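Local coordinates for beta-1,3-1,4-glucanase (Caldicellulosiruptor sp. F32, PDB 5H4R), which hydrolyses mixed-linkage beta-1,3-1,4-glucans such as lichenan, as a lichenase of glycoside hydrolase family 5, at residues L237-Y242 / D252-P257; W198-N203 / P246-I251; F57-E62 / T74-V79; D68-E73 / S115-D120. The protein carries 1 engineered substitution. All blocks are in the same frame, centred on the assembly; numbering follows the deposited sequence.

Contact 1 of 4, residues L237-Y242 / D252-P257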
# COMPACT_ATOMS: atom_id res chain seq x y z
N LEU A 237 -2.28 -7.80 -10.34
CA LEU A 237 -0.96 -7.46 -9.84
C LEU A 237 -0.84 -5.95 -9.77
O LEU A 237 -1.22 -5.25 -10.71
CB LEU A 237 0.12 -7.99 -10.76
CG LEU A 237 0.04 -9.44 -11.18
CD1 LEU A 237 1.13 -9.76 -12.20
CD2 LEU A 237 0.18 -10.33 -9.95
N MET A 238 -0.30 -5.45 -8.66
CA MET A 238 -0.11 -4.02 -8.46
C MET A 238 1.35 -3.65 -8.67
O MET A 238 2.23 -4.36 -8.20
CB MET A 238 -0.55 -3.62 -7.04
CG MET A 238 -2.06 -3.60 -6.83
SD MET A 238 -2.56 -3.44 -5.09
CE MET A 238 -1.87 -1.83 -4.65
N VAL A 239 1.58 -2.53 -9.37
CA VAL A 239 2.95 -2.05 -9.58
C VAL A 239 3.00 -0.57 -9.27
O VAL A 239 2.11 0.19 -9.69
CB VAL A 239 3.45 -2.30 -11.00
CG1 VAL A 239 3.60 -3.79 -11.25
CG2 VAL A 239 2.54 -1.64 -12.02
N PRO A 240 4.04 -0.13 -8.55
CA PRO A 240 4.24 1.30 -8.31
C PRO A 240 5.25 1.90 -9.27
O PRO A 240 6.02 1.17 -9.90
CB PRO A 240 4.80 1.31 -6.88
CG PRO A 240 5.67 0.13 -6.89
CD PRO A 240 4.97 -0.92 -7.73
N GLY A 241 5.30 3.24 -9.28
CA GLY A 241 6.45 3.97 -9.75
C GLY A 241 7.36 4.39 -8.60
O GLY A 241 7.23 3.93 -7.46
N TYR A 242 8.30 5.26 -8.92
CA TYR A 242 9.29 5.69 -7.94
C TYR A 242 8.63 6.19 -6.66
O TYR A 242 7.76 7.06 -6.69
CB TYR A 242 10.17 6.78 -8.56
CG TYR A 242 11.41 7.09 -7.74
CD1 TYR A 242 11.36 8.01 -6.68
CD2 TYR A 242 12.61 6.44 -8.01
CE1 TYR A 242 12.50 8.25 -5.92
CE2 TYR A 242 13.75 6.68 -7.26
CZ TYR A 242 13.69 7.60 -6.24
OH TYR A 242 14.82 7.81 -5.51
N ASP A 252 5.92 10.49 -18.23
CA ASP A 252 5.89 9.72 -19.48
C ASP A 252 6.80 8.50 -19.39
O ASP A 252 6.56 7.49 -20.06
CB ASP A 252 6.32 10.59 -20.65
CG ASP A 252 5.34 11.69 -20.96
OD1 ASP A 252 4.17 11.62 -20.51
OD2 ASP A 252 5.74 12.62 -21.70
N GLU A 253 7.86 8.58 -18.59
CA GLU A 253 8.86 7.53 -18.54
C GLU A 253 8.38 6.28 -17.80
O GLU A 253 9.04 5.25 -17.92
CB GLU A 253 10.14 8.06 -17.89
CG GLU A 253 10.91 9.03 -18.77
CD GLU A 253 10.47 10.48 -18.61
OE1 GLU A 253 9.45 10.76 -17.95
OE2 GLU A 253 11.17 11.35 -19.17
N PHE A 254 7.29 6.36 -17.05
CA PHE A 254 6.76 5.18 -16.38
C PHE A 254 6.14 4.25 -17.41
O PHE A 254 5.44 4.70 -18.32
CB PHE A 254 5.72 5.57 -15.33
CG PHE A 254 5.05 4.39 -14.69
CD1 PHE A 254 5.71 3.66 -13.74
CD2 PHE A 254 3.78 4.01 -15.08
CE1 PHE A 254 5.11 2.54 -13.15
CE2 PHE A 254 3.20 2.88 -14.51
CZ PHE A 254 3.86 2.15 -13.57
N LYS A 255 6.41 2.95 -17.28
CA LYS A 255 5.88 1.96 -18.22
C LYS A 255 5.08 0.91 -17.48
O LYS A 255 5.58 0.28 -16.54
CB LYS A 255 7.01 1.29 -19.00
CG LYS A 255 7.81 2.21 -19.87
CD LYS A 255 8.93 1.43 -20.55
CE LYS A 255 9.75 2.32 -21.47
NZ LYS A 255 10.94 1.61 -21.99
N ILE A 256 3.83 0.72 -17.90
CA ILE A 256 3.08 -0.44 -17.40
C ILE A 256 3.71 -1.70 -18.00
O ILE A 256 3.89 -1.76 -19.23
CB ILE A 256 1.61 -0.34 -17.79
CG1 ILE A 256 0.95 0.90 -17.19
CG2 ILE A 256 0.86 -1.61 -17.31
CD1 ILE A 256 -0.45 1.14 -17.71
N PRO A 257 4.06 -2.70 -17.19
CA PRO A 257 4.66 -3.92 -17.74
C PRO A 257 3.76 -4.60 -18.75
O PRO A 257 2.54 -4.61 -18.61
CB PRO A 257 4.86 -4.82 -16.51
CG PRO A 257 4.71 -3.98 -15.36
CD PRO A 257 3.95 -2.75 -15.72
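V239, P240 and G241 meet F254 and P257 in a buried, almost wholly apolar contact, which joins the fifth strand of the TIM barrel and its exit to the loop that leads on toward the sixth strand. V239 is a strand residue whose side chain faces the loop, and its branched, compact shape lets one methyl serve two neighbours. With CG1 anti to the carbonyl carbon (chi1 -67°), CG2 falls between the backbone N and the carbonyl carbon, and V239 CG2 reaches the CD corner of the P257 ring, 4.1 Å away. The same methyl stands near the plane of the F254 ring, at its edge, with V239 CG2 4.3 Å from F254 CZ.

F254 is the large piece of the contact. Its CG lies anti to the backbone N (chi1 175°), which brings the ring against P240 and G241 at the end of the strand. There the carbonyl oxygen of P240 approaches the rim, with P240 O 3.6 Å from F254 CE1. That oxygen is not left to the ring alone, since it also accepts a hydrogen bond from N218 ND2. Glycine suits the next position because G241 CA can come within 3.9 Å of F254 CE1, whereas a beta carbon there would point at the ring.

Around this contact, M238 pairs through its backbone with strand 181-184, while L237 and V239 pair with I268 of strand 267-272. F254 also rests on I269 of that strand. Helix 205-226 packs on P257 through Q219 and V222, and its N215 holds the loop backbone at E253 and K255.

Contact 2 of 4, residues W198-N203 / P246-I251. With BGC (beta-D-glucopyranose), chain B.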
# COMPACT_ATOMS: atom_id res chain seq x y z
N TRP A 198 12.94 10.94 -2.14
CA TRP A 198 11.50 11.19 -2.25
C TRP A 198 11.13 12.14 -3.38
O TRP A 198 9.94 12.48 -3.51
CB TRP A 198 10.95 11.76 -0.93
CG TRP A 198 11.22 10.84 0.24
CD1 TRP A 198 12.11 11.05 1.25
CD2 TRP A 198 10.63 9.55 0.49
NE1 TRP A 198 12.08 10.00 2.14
CE2 TRP A 198 11.21 9.05 1.67
CE3 TRP A 198 9.69 8.76 -0.18
CZ2 TRP A 198 10.85 7.81 2.23
CZ3 TRP A 198 9.34 7.52 0.36
CH2 TRP A 198 9.92 7.06 1.56
N TRP A 199 12.08 12.57 -4.20
CA TRP A 199 11.82 13.54 -5.25
C TRP A 199 12.82 13.29 -6.37
O TRP A 199 13.99 13.03 -6.11
CB TRP A 199 11.97 14.96 -4.70
CG TRP A 199 11.95 16.02 -5.75
CD1 TRP A 199 10.85 16.57 -6.35
CD2 TRP A 199 13.09 16.65 -6.35
NE1 TRP A 199 11.23 17.52 -7.27
CE2 TRP A 199 12.61 17.59 -7.28
CE3 TRP A 199 14.47 16.52 -6.17
CZ2 TRP A 199 13.46 18.39 -8.05
CZ3 TRP A 199 15.31 17.32 -6.92
CH2 TRP A 199 14.80 18.24 -7.85
N LEU A 200 12.35 13.39 -7.61
CA LEU A 200 13.20 13.23 -8.77
C LEU A 200 13.36 14.53 -9.55
O LEU A 200 12.43 15.33 -9.67
CB LEU A 200 12.63 12.18 -9.72
CG LEU A 200 12.48 10.79 -9.16
CD1 LEU A 200 11.91 9.87 -10.23
CD2 LEU A 200 13.81 10.25 -8.65
N ASP A 201 14.56 14.71 -10.06
CA ASP A 201 14.86 15.65 -11.13
C ASP A 201 15.05 14.82 -12.40
O ASP A 201 16.07 14.15 -12.55
CB ASP A 201 16.11 16.45 -10.78
CG ASP A 201 16.54 17.41 -11.87
OD1 ASP A 201 15.93 17.43 -12.95
OD2 ASP A 201 17.52 18.15 -11.63
N MET A 202 14.06 14.84 -13.29
CA MET A 202 14.12 13.96 -14.44
C MET A 202 15.08 14.45 -15.52
O MET A 202 15.21 13.78 -16.55
CB MET A 202 12.72 13.76 -15.03
CG MET A 202 11.82 12.84 -14.17
SD MET A 202 12.55 11.21 -13.89
CE MET A 202 12.41 10.48 -15.53
N ASN A 203 15.75 15.58 -15.30
CA ASN A 203 16.90 15.97 -16.11
C ASN A 203 18.20 15.34 -15.63
O ASN A 203 19.21 15.42 -16.34
CB ASN A 203 17.06 17.50 -16.12
CG ASN A 203 15.92 18.21 -16.81
OD1 ASN A 203 15.35 17.72 -17.78
ND2 ASN A 203 15.58 19.38 -16.30
N PRO A 246 2.31 9.33 -6.77
CA PRO A 246 1.50 9.58 -7.98
C PRO A 246 2.32 10.20 -9.10
O PRO A 246 2.17 9.84 -10.28
CB PRO A 246 0.39 10.52 -7.49
CG PRO A 246 0.43 10.45 -6.00
CD PRO A 246 1.79 10.03 -5.59
N GLU A 247 3.21 11.14 -8.75
CA GLU A 247 3.95 11.88 -9.75
C GLU A 247 4.76 10.95 -10.65
O GLU A 247 4.95 11.26 -11.83
CB GLU A 247 4.89 12.89 -9.09
CG GLU A 247 4.18 14.10 -8.53
CD GLU A 247 3.48 13.85 -7.21
OE1 GLU A 247 3.65 12.79 -6.58
OE2 GLU A 247 2.73 14.75 -6.79
N TYR A 248 5.23 9.82 -10.12
CA TYR A 248 6.21 9.03 -10.86
C TYR A 248 5.56 7.82 -11.53
O TYR A 248 6.26 7.03 -12.16
CB TYR A 248 7.39 8.66 -9.94
CG TYR A 248 8.01 9.94 -9.42
CD1 TYR A 248 8.23 11.02 -10.28
CD2 TYR A 248 8.32 10.10 -8.07
CE1 TYR A 248 8.74 12.23 -9.79
CE2 TYR A 248 8.84 11.30 -7.59
CZ TYR A 248 9.03 12.35 -8.45
OH TYR A 248 9.53 13.54 -7.97
N VAL A 249 4.23 7.72 -11.47
CA VAL A 249 3.51 6.98 -12.50
C VAL A 249 2.89 7.91 -13.51
O VAL A 249 2.48 7.45 -14.59
CB VAL A 249 2.42 6.05 -11.91
CG1 VAL A 249 3.08 4.89 -11.16
CG2 VAL A 249 1.46 6.81 -11.03
N LEU A 250 2.84 9.22 -13.23
CA LEU A 250 2.28 10.19 -14.16
C LEU A 250 3.30 10.64 -15.20
O LEU A 250 2.90 11.04 -16.30
CB LEU A 250 1.72 11.39 -13.38
CG LEU A 250 0.47 11.07 -12.55
CD1 LEU A 250 0.15 12.24 -11.61
CD2 LEU A 250 -0.73 10.73 -13.43
N ILE A 251 4.60 10.56 -14.88
CA ILE A 251 5.62 10.89 -15.87
C ILE A 251 5.52 9.96 -17.07
O ILE A 251 5.14 8.78 -16.96
CB ILE A 251 7.04 10.82 -15.26
CG1 ILE A 251 7.30 9.46 -14.64
CG2 ILE A 251 7.25 11.97 -14.25
CD1 ILE A 251 8.76 9.27 -14.13
C2 BGC B . 7.63 8.91 4.66
C3 BGC B . 7.56 7.39 4.71
C4 BGC B . 6.24 6.89 4.11
C5 BGC B . 6.09 7.47 2.70
C6 BGC B . 4.68 7.37 2.09
C1 BGC B . 7.47 9.39 3.21
O1 BGC B . 7.42 10.82 3.10
O2 BGC B . 8.89 9.31 5.22
O3 BGC B . 7.65 6.95 6.07
O4 BGC B . 6.36 5.46 4.12
O5 BGC B . 6.23 8.88 2.76
O6 BGC B . 4.59 8.16 0.87
O HOH W 1 9.83 15.48 -9.76
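Beside the glycan pocket, the hydroxyl of Y248 on the short helix 247-250 holds the backbone of L200, two residues along from the sugar-binding W198. L200 N donates to Y248 OH over 2.8 Å in a nearly straight bond (168°). A water in the plane of the tyrosine ring, 2.7 Å from Y248 OH, also donates to L200 O, so the phenol holds L200 N directly and L200 O through the water. L200 returns the contact with its side chain: CD1 sits over the ring centre, 3.8 Å from the centroid, in a CH-pi contact, while E247 CB covers the opposite face. A phenylalanine in place of Y248 would keep the ring but would probably leave L200 N without its acceptor and the water without one of its mates, freeing the loop to shift. M202 bends at chi2 and chi3 and brings CE to 4.1 Å from I251 CD1, an apolar pair crossing at about a right angle. W198 lays one ring face against a glucose, with CH2 3.8 Å from its C1; the engineered Q188 hydrogen-bonds the same sugar. An aromatic platform carried on a loop beyond the barrel strands is typical of TIM-barrel glycoside hydrolases.

Contact 3 of 4, residues F57-E62 / T74-V79. With BGC (beta-D-glucopyranose), chain C.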
# COMPACT_ATOMS: atom_id res chain seq x y z
N PHE A 57 4.25 -7.58 9.72
CA PHE A 57 5.27 -8.35 8.99
C PHE A 57 6.25 -7.47 8.23
O PHE A 57 7.27 -7.98 7.74
CB PHE A 57 4.58 -9.30 8.02
CG PHE A 57 3.76 -10.35 8.73
CD1 PHE A 57 4.38 -11.39 9.38
CD2 PHE A 57 2.40 -10.25 8.77
CE1 PHE A 57 3.62 -12.38 10.04
CE2 PHE A 57 1.65 -11.19 9.44
CZ PHE A 57 2.25 -12.26 10.07
N ASP A 58 5.98 -6.18 8.14
CA ASP A 58 6.88 -5.21 7.53
C ASP A 58 7.98 -4.70 8.45
O ASP A 58 8.92 -4.05 7.98
CB ASP A 58 6.10 -3.99 6.99
CG ASP A 58 5.01 -3.47 7.94
OD1 ASP A 58 4.19 -4.28 8.45
OD2 ASP A 58 4.98 -2.24 8.16
N ALA A 59 7.91 -4.99 9.75
CA ALA A 59 8.97 -4.57 10.66
C ALA A 59 10.30 -5.18 10.21
O ALA A 59 10.38 -6.35 9.83
CB ALA A 59 8.64 -4.98 12.09
N ALA A 60 11.33 -4.37 10.21
CA ALA A 60 12.61 -4.80 9.68
C ALA A 60 13.70 -3.95 10.31
O ALA A 60 13.57 -2.73 10.41
CB ALA A 60 12.65 -4.67 8.16
N PHE A 61 14.77 -4.62 10.72
CA PHE A 61 15.89 -3.98 11.39
C PHE A 61 16.96 -5.04 11.61
O PHE A 61 16.68 -6.25 11.58
CB PHE A 61 15.47 -3.35 12.73
CG PHE A 61 14.62 -4.24 13.59
CD1 PHE A 61 15.21 -5.13 14.47
CD2 PHE A 61 13.25 -4.14 13.55
CE1 PHE A 61 14.43 -5.95 15.28
CE2 PHE A 61 12.45 -4.95 14.35
CZ PHE A 61 13.06 -5.85 15.22
N GLU A 62 18.18 -4.59 11.80
CA GLU A 62 19.31 -5.46 12.11
C GLU A 62 19.42 -5.70 13.62
O GLU A 62 18.84 -4.99 14.44
CB GLU A 62 20.60 -4.83 11.59
CG GLU A 62 20.57 -4.55 10.10
CD GLU A 62 21.82 -3.84 9.62
OE1 GLU A 62 22.55 -3.27 10.46
OE2 GLU A 62 22.08 -3.87 8.39
N THR A 74 5.75 -8.79 15.81
CA THR A 74 5.24 -7.99 16.92
C THR A 74 6.24 -6.98 17.45
O THR A 74 5.92 -6.24 18.39
CB THR A 74 4.79 -8.92 18.06
OG1 THR A 74 5.86 -9.79 18.46
CG2 THR A 74 3.64 -9.76 17.57
N ALA A 75 7.43 -6.91 16.86
CA ALA A 75 8.47 -6.02 17.38
C ALA A 75 8.01 -4.56 17.41
O ALA A 75 8.43 -3.79 18.29
CB ALA A 75 9.73 -6.15 16.55
N TRP A 76 7.24 -4.14 16.42
CA TRP A 76 6.77 -2.77 16.33
C TRP A 76 5.34 -2.61 16.83
O TRP A 76 5.07 -1.72 17.63
CB TRP A 76 6.91 -2.26 14.89
CG TRP A 76 8.35 -2.05 14.43
CD1 TRP A 76 9.49 -2.23 15.16
CD2 TRP A 76 8.76 -1.61 13.13
NE1 TRP A 76 10.59 -1.92 14.40
CE2 TRP A 76 10.17 -1.54 13.14
CE3 TRP A 76 8.08 -1.28 11.95
CZ2 TRP A 76 10.91 -1.15 12.03
CZ3 TRP A 76 8.82 -0.89 10.85
CH2 TRP A 76 10.21 -0.83 10.90
N CYS A 77 4.41 -3.48 16.40
CA CYS A 77 3.00 -3.29 16.74
C CYS A 77 2.64 -3.87 18.10
O CYS A 77 1.63 -3.46 18.69
CB CYS A 77 2.10 -3.92 15.68
SG CYS A 77 2.20 -5.73 15.59
N GLY A 78 3.46 -4.79 18.62
CA GLY A 78 3.35 -5.30 19.96
C GLY A 78 2.28 -6.34 20.20
O GLY A 78 2.06 -6.71 21.37
N VAL A 79 1.55 -6.78 19.18
CA VAL A 79 0.41 -7.68 19.37
C VAL A 79 0.39 -8.68 18.23
O VAL A 79 0.42 -8.29 17.06
CB VAL A 79 -0.94 -6.91 19.40
CG1 VAL A 79 -2.11 -7.86 19.62
CG2 VAL A 79 -0.94 -5.82 20.46
C2 BGC C . 10.40 3.71 13.32
C3 BGC C . 11.17 2.85 14.32
C4 BGC C . 10.19 2.36 15.36
C5 BGC C . 8.97 1.69 14.69
C6 BGC C . 7.99 1.18 15.72
C1 BGC C . 9.17 2.98 12.78
O2 BGC C . 11.30 4.03 12.27
O3 BGC C . 12.20 3.64 14.95
O4 BGC C . 10.89 1.41 16.16
O5 BGC C . 8.32 2.67 13.87
O6 BGC C . 7.54 2.28 16.48
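W76 presents its two faces to different partners, A59 and A60 of the loop after the first barrel strand on one and a bound glucose on the other. The first kind of interaction is CH-pi and van der Waals packing against the indole. A59 CA stands 3.7 Å from the centroid of the six-membered ring and 12° off its normal, while its methyl is shifted toward the rim, with A59 CB 3.5 Å from W76 CD2. Alanine suits this place because a small side chain lets the backbone itself come down onto the ring. A60 meets the same face through its backbone N, its methyl turned away.

On the opposite face the sugar is stacked. Its C5 lies over the ring centre, and the exocyclic C6 is 3.5 Å from W76 CG.

Aromatic and aliphatic contacts at the flank form a third group. F61 runs alongside the indole in the opposite direction; the planes are 28° apart, but the rings are slid so far that they barely overlap, and their nearest approach is F61 CE2 to W76 NE1 at 3.6 Å. The phenyl CG lies between the backbone N and the carbonyl carbon (chi1 47°), turning the ring back toward W76. Its edge meets A75, with F61 CZ 3.6 Å from A75 CB.

Polar bonding lies within the segments or beyond them: G78 N closes a helical turn onto T74 O, and D58 accepts from the backbone N atoms of N55 and T56. Between these two segments the indole is held by shape and dispersion, which probably suits a flat platform for the C-H surface of a sugar.

Contact 4 of 4, residues D68-E73 / S115-D120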
# COMPACT_ATOMS: atom_id res chain seq x y z
N ASP A 68 13.86 -15.88 17.98
CA ASP A 68 12.80 -16.36 17.10
C ASP A 68 12.44 -15.29 16.07
O ASP A 68 11.87 -14.26 16.42
CB ASP A 68 11.58 -16.73 17.94
CG ASP A 68 10.49 -17.43 17.15
OD1 ASP A 68 10.52 -17.42 15.90
OD2 ASP A 68 9.58 -18.01 17.79
N GLU A 69 12.73 -15.55 14.78
CA GLU A 69 12.46 -14.56 13.75
C GLU A 69 10.99 -14.21 13.64
O GLU A 69 10.66 -13.16 13.10
CB GLU A 69 12.95 -15.04 12.38
CG GLU A 69 12.11 -16.14 11.77
CD GLU A 69 12.65 -16.63 10.47
OE1 GLU A 69 12.87 -15.81 9.56
OE2 GLU A 69 12.85 -17.86 10.35
N LEU A 70 10.08 -15.06 14.14
CA LEU A 70 8.67 -14.71 14.07
C LEU A 70 8.34 -13.50 14.94
O LEU A 70 7.33 -12.85 14.70
CB LEU A 70 7.81 -15.91 14.47
CG LEU A 70 7.84 -17.13 13.55
CD1 LEU A 70 6.69 -18.05 13.90
CD2 LEU A 70 7.77 -16.74 12.11
N LEU A 71 9.19 -13.17 15.92
CA LEU A 71 8.95 -11.99 16.74
C LEU A 71 9.10 -10.68 15.97
O LEU A 71 8.72 -9.63 16.49
CB LEU A 71 9.89 -12.03 17.96
CG LEU A 71 9.58 -13.19 18.91
CD1 LEU A 71 10.64 -13.34 19.99
CD2 LEU A 71 8.23 -13.03 19.55
N TYR A 72 9.60 -10.70 14.73
CA TYR A 72 9.50 -9.51 13.90
C TYR A 72 8.04 -9.08 13.74
O TYR A 72 7.76 -7.89 13.65
CB TYR A 72 10.14 -9.72 12.53
CG TYR A 72 11.63 -9.42 12.50
CD1 TYR A 72 12.11 -8.12 12.32
CD2 TYR A 72 12.57 -10.43 12.69
CE1 TYR A 72 13.48 -7.85 12.30
CE2 TYR A 72 13.91 -10.17 12.68
CZ TYR A 72 14.37 -8.88 12.50
OH TYR A 72 15.75 -8.69 12.48
N GLU A 73 7.11 -10.04 13.72
CA GLU A 73 5.70 -9.70 13.54
C GLU A 73 5.22 -8.71 14.59
O GLU A 73 4.31 -7.92 14.32
CB GLU A 73 4.84 -10.97 13.62
CG GLU A 73 3.35 -10.69 13.33
CD GLU A 73 2.42 -11.89 13.56
OE1 GLU A 73 2.90 -13.04 13.71
OE2 GLU A 73 1.19 -11.65 13.64
N SER A 115 12.76 -18.20 4.77
CA SER A 115 12.51 -19.06 5.91
C SER A 115 11.11 -19.65 5.85
O SER A 115 10.12 -18.91 5.70
CB SER A 115 12.66 -18.27 7.21
OG SER A 115 11.88 -18.86 8.23
N LYS A 116 11.03 -20.97 5.94
CA LYS A 116 9.73 -21.64 5.92
C LYS A 116 8.83 -21.16 7.05
O LYS A 116 7.63 -20.95 6.83
CB LYS A 116 9.90 -23.15 5.98
CG LYS A 116 8.59 -23.89 5.78
CD LYS A 116 8.80 -25.40 5.77
CE LYS A 116 7.49 -26.16 5.65
NZ LYS A 116 6.57 -25.87 6.80
N ARG A 117 9.37 -20.98 8.26
CA ARG A 117 8.53 -20.57 9.38
C ARG A 117 7.92 -19.21 9.13
O ARG A 117 6.74 -18.98 9.43
CB ARG A 117 9.33 -20.57 10.69
CG ARG A 117 9.65 -21.96 11.16
CD ARG A 117 10.39 -21.95 12.48
NE ARG A 117 9.56 -21.48 13.59
CZ ARG A 117 9.78 -20.37 14.30
NH1 ARG A 117 10.81 -19.58 14.03
NH2 ARG A 117 8.98 -20.05 15.30
N TRP A 118 8.68 -18.32 8.51
CA TRP A 118 8.17 -16.98 8.22
C TRP A 118 7.07 -17.02 7.17
O TRP A 118 5.99 -16.43 7.35
CB TRP A 118 9.32 -16.09 7.78
CG TRP A 118 8.94 -14.67 7.50
CD1 TRP A 118 8.89 -14.06 6.29
CD2 TRP A 118 8.60 -13.65 8.46
NE1 TRP A 118 8.54 -12.75 6.43
CE2 TRP A 118 8.35 -12.47 7.75
CE3 TRP A 118 8.48 -13.64 9.86
CZ2 TRP A 118 7.98 -11.27 8.38
CZ3 TRP A 118 8.12 -12.46 10.49
CH2 TRP A 118 7.89 -11.29 9.75
N LEU A 119 7.32 -17.70 6.05
CA LEU A 119 6.32 -17.76 5.00
C LEU A 119 5.06 -18.49 5.47
O LEU A 119 3.94 -18.08 5.15
CB LEU A 119 6.92 -18.44 3.76
CG LEU A 119 6.03 -18.49 2.51
CD1 LEU A 119 5.54 -17.12 2.09
CD2 LEU A 119 6.83 -19.11 1.41
N ASP A 120 5.24 -19.54 6.28
CA ASP A 120 4.10 -20.24 6.88
C ASP A 120 3.25 -19.29 7.74
O ASP A 120 2.02 -19.34 7.69
CB ASP A 120 4.58 -21.39 7.77
CG ASP A 120 5.16 -22.58 7.00
OD1 ASP A 120 5.10 -22.65 5.75
OD2 ASP A 120 5.65 -23.51 7.69
O HOH W 2 12.82 -19.61 12.25
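D68 and R117 form a salt bridge between the entry to helix 72-75 and the first turn of helix 116-131. R117 grips end-on with both terminal nitrogens on one oxygen: NH1 is 2.9 Å and NH2 3.1 Å from D68 OD1, which lies in the guanidinium plane, although the two groups' planes are 41° apart. L70 covers one face of the guanidinium, with CD1 3.3 Å from R117 NH2. The same OD1 accepts from L70 N at 3.0 Å, an Asx turn that opens the 3-10 segment 69-71; a short aspartate can serve both. An alanine at D68 would remove the carboxylate and would probably leave R117 without its charged mate and L70 N without its acceptor.

S115 is the N-cap of helix 116-131, and serine suits it because one hydroxyl does two jobs: OG accepts from W118 N and donates to E69 OE2 over 2.5 Å. A water bridges E69 OE2 to R117 NH1, while E69 OE1 turns to H106. The indole of W118 packs beside them: L70 CD2 meets its edge 3.9 Å from W118 CE3, Y72 CB lies 3.9 Å from W118 CH2, and H106 stacks on it.

Contact 1 is the most buried and contact 2 lies at the surface, while contacts 3 and 4 are partly buried. They fall into two touching pairs, with centres 11 Å apart in each. Contacts 1 and 2 meet where strand 237-240 passes into helix 247-250, G241 N packing against V249 CG1; contacts 3 and 4 share helix 72-75 and are tied by a probable hydrogen bond between F61 O and Y72 OH. Chemistry follows position: apolar beside the barrel strand in contact 1, a tyrosine hydroxyl bond and CH-pi packing beside a sugar-facing tryptophan in contact 2, an indole between alanines and sugar in contact 3, charge and helix capping in contact 4.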